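Local structure of putative NAD(P)H:FMN oxidoreductase (Porphyromonas gingivalis W83, 3GE5) at residues L138-T143 and L171-P176; E31-T36 and M131-H136. The protein binds flavin mononucleotide and probably acts as an NAD(P)H-dependent flavin oxidoreductase of the nitroreductase type. All coordinates share one frame; numbering follows the deposited sequence.

Contact 1: L138-T143 and L171-P176. With FMN (flavin mononucleotide), chain C.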
loop_
_atom_site.group_PDB
_atom_site.type_symbol
_atom_site.label_atom_id
_atom_site.label_comp_id
_atom_site.label_asym_id
_atom_site.label_seq_id
_atom_site.Cartn_x
_atom_site.Cartn_y
_atom_site.Cartn_z
ATOM N N LEU A 138 -13.725 -8.556 5.597
ATOM C CA LEU A 138 -14.298 -9.858 5.863
ATOM C C LEU A 138 -14.422 -10.118 7.380
ATOM O O LEU A 138 -14.593 -11.252 7.812
ATOM C CB LEU A 138 -13.451 -10.940 5.186
ATOM C CG LEU A 138 -13.338 -10.836 3.645
ATOM C CD1 LEU A 138 -12.355 -11.857 3.140
ATOM C CD2 LEU A 138 -14.708 -10.971 2.949
ATOM N N GLY A 139 -14.289 -9.065 8.180
ATOM C CA GLY A 139 -14.425 -9.154 9.644
ATOM C C GLY A 139 -13.302 -9.835 10.428
ATOM O O GLY A 139 -13.523 -10.320 11.568
ATOM N N LEU A 140 -12.127 -9.928 9.817
ATOM C CA LEU A 140 -10.951 -10.446 10.478
ATOM C C LEU A 140 -10.106 -9.315 11.027
ATOM O O LEU A 140 -10.172 -8.202 10.546
ATOM C CB LEU A 140 -10.115 -11.285 9.499
ATOM C CG LEU A 140 -10.850 -12.553 8.981
ATOM C CD1 LEU A 140 -10.205 -13.139 7.690
ATOM C CD2 LEU A 140 -10.941 -13.582 10.092
ATOM N N GLY A 141 -9.269 -9.639 11.999
ATOM C CA GLY A 141 -8.276 -8.708 12.539
ATOM C C GLY A 141 -6.905 -9.081 12.007
ATOM O O GLY A 141 -6.628 -10.252 11.732
ATOM N N CYS A 142 -6.040 -8.093 11.875
ATOM C CA CYS A 142 -4.704 -8.380 11.475
ATOM C C CYS A 142 -3.736 -7.311 11.945
ATOM O O CYS A 142 -4.143 -6.217 12.348
ATOM C CB CYS A 142 -4.662 -8.610 9.951
ATOM S SG CYS A 142 -5.122 -7.224 8.965
ATOM N N THR A 143 -2.453 -7.657 11.894
ATOM C CA THR A 143 -1.356 -6.705 12.039
ATOM C C THR A 143 -0.307 -6.962 10.976
ATOM O O THR A 143 0.047 -8.100 10.705
ATOM C CB THR A 143 -0.719 -6.765 13.488
ATOM O OG1 THR A 143 -1.705 -6.411 14.441
ATOM C CG2 THR A 143 0.482 -5.831 13.623
ATOM N N LEU A 171 -2.905 -12.634 10.911
ATOM C CA LEU A 171 -4.369 -12.474 10.842
ATOM C C LEU A 171 -5.151 -13.615 11.500
ATOM O O LEU A 171 -4.651 -14.711 11.663
ATOM C CB LEU A 171 -4.843 -12.287 9.384
ATOM C CG LEU A 171 -4.709 -13.499 8.467
ATOM C CD1 LEU A 171 -6.044 -14.197 8.284
ATOM C CD2 LEU A 171 -4.122 -13.035 7.115
ATOM N N GLY A 172 -6.394 -13.299 11.839
ATOM C CA GLY A 172 -7.315 -14.240 12.440
ATOM C C GLY A 172 -8.548 -13.498 12.923
ATOM O O GLY A 172 -8.733 -12.299 12.633
ATOM N N TYR A 173 -9.415 -14.192 13.643
ATOM C CA TYR A 173 -10.511 -13.520 14.315
ATOM C C TYR A 173 -9.997 -12.867 15.581
ATOM O O TYR A 173 -9.406 -13.526 16.441
ATOM C CB TYR A 173 -11.680 -14.474 14.619
ATOM C CG TYR A 173 -12.513 -14.784 13.408
ATOM C CD1 TYR A 173 -13.430 -13.850 12.925
ATOM C CD2 TYR A 173 -12.371 -15.986 12.735
ATOM C CE1 TYR A 173 -14.185 -14.111 11.800
ATOM C CE2 TYR A 173 -13.112 -16.257 11.595
ATOM C CZ TYR A 173 -14.030 -15.322 11.138
ATOM O OH TYR A 173 -14.788 -15.566 10.013
ATOM N N GLY A 174 -10.197 -11.561 15.695
ATOM C CA GLY A 174 -9.743 -10.842 16.869
ATOM C C GLY A 174 -10.484 -11.197 18.145
ATOM O O GLY A 174 -11.649 -11.591 18.119
ATOM N N ASP A 175 -9.800 -11.057 19.272
ATOM C CA ASP A 175 -10.438 -11.204 20.561
ATOM C C ASP A 175 -11.228 -9.943 20.882
ATOM O O ASP A 175 -10.645 -8.871 21.107
ATOM C CB ASP A 175 -9.378 -11.461 21.621
ATOM C CG ASP A 175 -9.975 -11.758 22.985
ATOM O OD1 ASP A 175 -11.166 -11.446 23.235
ATOM O OD2 ASP A 175 -9.220 -12.337 23.786
ATOM N N PRO A 176 -12.562 -10.059 20.902
ATOM C CA PRO A 176 -13.391 -8.850 21.051
ATOM C C PRO A 176 -13.298 -8.197 22.436
ATOM O O PRO A 176 -13.787 -7.088 22.611
ATOM C CB PRO A 176 -14.806 -9.358 20.764
ATOM C CG PRO A 176 -14.766 -10.816 21.155
ATOM C CD PRO A 176 -13.374 -11.288 20.826
HETATM N N1 FMN C . 3.030 -3.825 14.803
HETATM C C2 FMN C . 3.700 -4.771 15.524
HETATM O O2 FMN C . 3.286 -5.111 16.639
HETATM N N3 FMN C . 4.858 -5.363 15.039
HETATM C C4 FMN C . 5.400 -5.019 13.807
HETATM O O4 FMN C . 6.475 -5.550 13.388
HETATM C C4A FMN C . 4.717 -4.055 13.069
HETATM N N5 FMN C . 5.253 -3.667 11.856
HETATM C C5A FMN C . 4.541 -2.825 11.052
HETATM C C6 FMN C . 5.057 -2.543 9.784
HETATM C C7 FMN C . 4.327 -1.717 8.937
HETATM C C7M FMN C . 4.847 -1.364 7.575
HETATM C C8 FMN C . 3.094 -1.206 9.342
HETATM C C8M FMN C . 2.288 -0.335 8.434
HETATM C C9 FMN C . 2.616 -1.458 10.604
HETATM C C9A FMN C . 3.310 -2.281 11.479
HETATM N N10 FMN C . 2.831 -2.567 12.781
HETATM C C10 FMN C . 3.526 -3.466 13.551
HETATM C "C1'" FMN C . 1.458 -2.123 13.215
HETATM C "C2'" FMN C . 1.558 -0.652 13.608
HETATM O "O2'" FMN C . 2.039 -0.562 14.942
HETATM C "C3'" FMN C . 0.219 0.080 13.458
HETATM O "O3'" FMN C . -0.254 -0.066 12.114
HETATM C "C4'" FMN C . 0.281 1.562 13.868
HETATM O "O4'" FMN C . 0.598 1.739 15.249
HETATM C "C5'" FMN C . -1.034 2.303 13.597
HETATM O "O5'" FMN C . -2.062 1.697 14.351
HETATM P P FMN C . -3.385 1.219 13.654
HETATM O O1P FMN C . -2.942 0.150 12.668
HETATM O O2P FMN C . -4.052 2.386 12.950
HETATM O O3P FMN C . -4.197 0.553 14.745
HETATM O O HOH W 1 -12.189 -10.215 14.047
#
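The amide N of Gly-141 donates to the carbonyl O of Gly-172 over 2.8 Å, and the bond is returned by Gly-172 N to Gly-141 O at 3.1 Å. Together they make Gly-141 and Gly-172 an antiparallel hydrogen-bonded pair. The next pair, Cys-142 with Leu-171, is non-hydrogen-bonded; there Leu-171 CA lies 3.3 Å from Gly-141 O in a CA-H...O contact. Cys-142 CB and Leu-171 CB are 3.7 Å apart. Just before strand 141-145, Leu-140, its CG anti to the carbonyl carbon (chi1 -64°), reaches Tyr-173 with one branch: CD2 sits over the centre of one ring face, 3.5 Å from the centroid and 4° off the ring normal, a CH-pi contact. A water bridges the backbones, donating to Gly-139 O and accepting from Gly-174 N. Gly-139, with phi 72°, is the C-prime residue of the Schellman motif that ends helix 120-137. The phenol OH of Tyr-173 is hydrogen-bonded to Glu-49 and Lys-52. CG2 of Thr-143 comes within 3.5 Å of N1 of the flavin, so strand 141-145, outermost within this chain, leads into the FMN pocket. It flanks strand 163-172, whose other neighbour is strand 100-107, while helix 50-62 packs through Ile-56 on both Leu-140 and Leu-171.

Contact 2: E31-T36 and M131-H136. With SO4 (sulfate ion), chain F.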
loop_
_atom_site.group_PDB
_atom_site.type_symbol
_atom_site.label_atom_id
_atom_site.label_comp_id
_atom_site.label_asym_id
_atom_site.label_seq_id
_atom_site.Cartn_x
_atom_site.Cartn_y
_atom_site.Cartn_z
ATOM N N GLU A 31 -14.701 6.984 6.810
ATOM C CA GLU A 31 -15.414 6.732 8.075
ATOM C C GLU A 31 -15.873 5.279 8.277
ATOM O O GLU A 31 -15.843 4.755 9.407
ATOM C CB GLU A 31 -16.606 7.678 8.207
ATOM C CG GLU A 31 -16.187 9.143 8.342
ATOM C CD GLU A 31 -16.267 9.913 7.038
ATOM O OE1 GLU A 31 -15.874 9.365 5.984
ATOM O OE2 GLU A 31 -16.752 11.073 7.087
ATOM N N ASP A 32 -16.292 4.633 7.196
ATOM C CA ASP A 32 -16.967 3.346 7.300
ATOM C C ASP A 32 -16.022 2.179 7.143
ATOM O O ASP A 32 -16.397 1.052 7.419
ATOM C CB ASP A 32 -18.064 3.235 6.245
ATOM C CG ASP A 32 -19.153 4.227 6.450
ATOM O OD1 ASP A 32 -19.321 4.697 7.612
ATOM O OD2 ASP A 32 -19.836 4.541 5.452
ATOM N N PHE A 33 -14.814 2.435 6.667
ATOM C CA PHE A 33 -13.923 1.338 6.301
ATOM C C PHE A 33 -12.505 1.553 6.828
ATOM O O PHE A 33 -12.042 0.780 7.670
ATOM C CB PHE A 33 -13.967 1.116 4.800
ATOM C CG PHE A 33 -13.218 -0.122 4.376
ATOM C CD1 PHE A 33 -13.671 -1.380 4.719
ATOM C CD2 PHE A 33 -12.007 0.003 3.729
ATOM C CE1 PHE A 33 -12.910 -2.511 4.352
ATOM C CE2 PHE A 33 -11.280 -1.112 3.370
ATOM C CZ PHE A 33 -11.742 -2.351 3.672
ATOM N N PHE A 34 -11.794 2.579 6.367
ATOM C CA PHE A 34 -10.444 2.793 6.889
ATOM C C PHE A 34 -10.398 2.995 8.420
ATOM O O PHE A 34 -9.633 2.329 9.135
ATOM C CB PHE A 34 -9.776 4.030 6.237
ATOM C CG PHE A 34 -9.407 3.872 4.775
ATOM C CD1 PHE A 34 -8.956 2.645 4.245
ATOM C CD2 PHE A 34 -9.400 4.996 3.955
ATOM C CE1 PHE A 34 -8.535 2.544 2.902
ATOM C CE2 PHE A 34 -8.996 4.909 2.620
ATOM C CZ PHE A 34 -8.618 3.685 2.087
ATOM N N ARG A 35 -11.231 3.900 8.923
ATOM C CA ARG A 35 -11.183 4.233 10.356
ATOM C C ARG A 35 -11.660 3.158 11.301
ATOM O O ARG A 35 -11.316 3.215 12.490
ATOM C CB ARG A 35 -11.875 5.557 10.649
ATOM C CG ARG A 35 -11.140 6.724 10.034
ATOM C CD ARG A 35 -9.770 6.975 10.667
ATOM N NE ARG A 35 -9.821 7.040 12.113
ATOM C CZ ARG A 35 -10.024 8.149 12.825
ATOM N NH1 ARG A 35 -10.212 9.315 12.227
ATOM N NH2 ARG A 35 -10.105 8.068 14.153
ATOM N N THR A 36 -12.424 2.186 10.811
ATOM C CA THR A 36 -12.888 1.095 11.658
ATOM C C THR A 36 -11.817 -0.002 11.819
ATOM O O THR A 36 -12.008 -0.920 12.606
ATOM C CB THR A 36 -14.183 0.461 11.140
ATOM O OG1 THR A 36 -13.984 0.043 9.795
ATOM C CG2 THR A 36 -15.374 1.451 11.229
HETATM N N MSE A 131 -4.337 -6.778 0.921
HETATM C CA MSE A 131 -4.663 -7.988 1.711
HETATM C C MSE A 131 -5.168 -7.603 3.120
HETATM O O MSE A 131 -6.137 -8.191 3.662
HETATM C CB MSE A 131 -3.495 -8.990 1.768
HETATM C CG MSE A 131 -3.212 -9.647 0.424
HETATM SE SE MSE A 131 -1.964 -11.091 0.480
HETATM C CE MSE A 131 -0.346 -10.106 0.930
HETATM N N MSE A 132 -4.495 -6.646 3.738
HETATM C CA MSE A 132 -4.919 -6.089 5.045
HETATM C C MSE A 132 -6.358 -5.566 4.967
HETATM O O MSE A 132 -7.208 -5.856 5.825
HETATM C CB MSE A 132 -3.977 -4.946 5.457
HETATM C CG MSE A 132 -4.367 -4.238 6.715
HETATM SE SE MSE A 132 -3.157 -2.839 7.236
HETATM C CE MSE A 132 -3.511 -1.595 5.788
ATOM N N LEU A 133 -6.631 -4.755 3.956
ATOM C CA LEU A 133 -7.977 -4.196 3.754
ATOM C C LEU A 133 -9.016 -5.276 3.450
ATOM O O LEU A 133 -10.136 -5.260 4.003
ATOM C CB LEU A 133 -7.907 -3.135 2.648
ATOM C CG LEU A 133 -7.071 -1.895 2.983
ATOM C CD1 LEU A 133 -6.991 -0.949 1.738
ATOM C CD2 LEU A 133 -7.615 -1.149 4.210
ATOM N N GLU A 134 -8.633 -6.254 2.637
ATOM C CA GLU A 134 -9.551 -7.348 2.372
ATOM C C GLU A 134 -9.909 -8.138 3.639
ATOM O O GLU A 134 -11.094 -8.450 3.862
ATOM C CB GLU A 134 -8.953 -8.277 1.307
ATOM C CG GLU A 134 -9.907 -9.420 0.896
ATOM C CD GLU A 134 -11.181 -8.913 0.144
ATOM O OE1 GLU A 134 -11.181 -7.766 -0.350
ATOM O OE2 GLU A 134 -12.184 -9.692 0.018
ATOM N N ALA A 135 -8.906 -8.457 4.454
ATOM C CA ALA A 135 -9.123 -9.141 5.752
ATOM C C ALA A 135 -10.110 -8.331 6.625
ATOM O O ALA A 135 -11.084 -8.890 7.171
ATOM C CB ALA A 135 -7.780 -9.398 6.487
ATOM N N HIS A 136 -9.885 -7.019 6.695
ATOM C CA HIS A 136 -10.758 -6.118 7.456
ATOM C C HIS A 136 -12.193 -6.190 6.922
ATOM O O HIS A 136 -13.166 -6.265 7.701
ATOM C CB HIS A 136 -10.219 -4.702 7.381
ATOM C CG HIS A 136 -11.037 -3.698 8.118
ATOM N ND1 HIS A 136 -11.378 -3.855 9.444
ATOM C CD2 HIS A 136 -11.606 -2.540 7.712
ATOM C CE1 HIS A 136 -12.122 -2.829 9.824
ATOM N NE2 HIS A 136 -12.281 -2.021 8.788
HETATM S S SO4 F . -11.010 11.457 15.358
HETATM O O1 SO4 F . -10.830 12.743 16.032
HETATM O O2 SO4 F . -12.308 10.809 15.580
HETATM O O3 SO4 F . -10.016 10.505 15.820
HETATM O O4 SO4 F . -10.798 11.778 13.954
#
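With CG anti to the backbone N in both residues (chi1 -172° in Phe-33 and 180° in His-136), the side chains of Phe-33 and His-136 run antiparallel alongside each other where helix 29-34 meets helix 120-137 of the nitroreductase fold. The rings are an oblique pair, planes at 49°, and CD2 of His-136 lies over one face of the Phe-33 ring, offset toward its rim. The extended chi1 of His-136 carries NE2 to the backbone oxygen of Phe-33 and the hydroxyl of Thr-36. It donates to OG1 of Thr-36 at 2.9 Å, with the hydroxyl oxygen in the ring plane, and makes a weak, bent bond to Phe-33 O at 3.0 Å. The Thr-36 bond, helped by the weak one, probably holds the rotation of the histidine, which also packs on the FMN-binding Arg-37. Leu-133 supplies the apolar half: its CD2 rests 3.8 Å from CE2 of Phe-33, and its CD1 meets the edge of the Phe-34 ring, in plane, 4.0 Å from CE1. Tyr-130 of the second subunit stacks on Phe-34, and Leu-133 of that subunit packs against Leu-133 of this chain. Arg-35, whose CB points away from helix 120-137, holds a sulfate, probably from the crystallisation liquor, through NH1 and NH2. The edge of the Phe-33 ring faces the helix backbone, with CZ 3.3 Å from Leu-133 O, which lies near the ring plane.

The centres of contacts 1 and 2 lie about 11 Å apart, joined through helix 120-137: its last turns belong to contact 2, and the chain then turns directly into strand 141-145 of contact 1. Along the sequence contact 2 closes before contact 1 opens. They touch at the turn, where Leu-140 N probably donates to Ala-135 O, and again where Cys-142 SG on the strand packs on CG of selenomethionine Met-132, 3.8 Å away. The helix thereby joins strand 141-145 of the antiparallel sheet to the N-terminal helix 29-34 and the dimer interface. Both contacts border the FMN-binding residues that follow Thr-36: Arg-37 lies near Cys-142 as well as His-136.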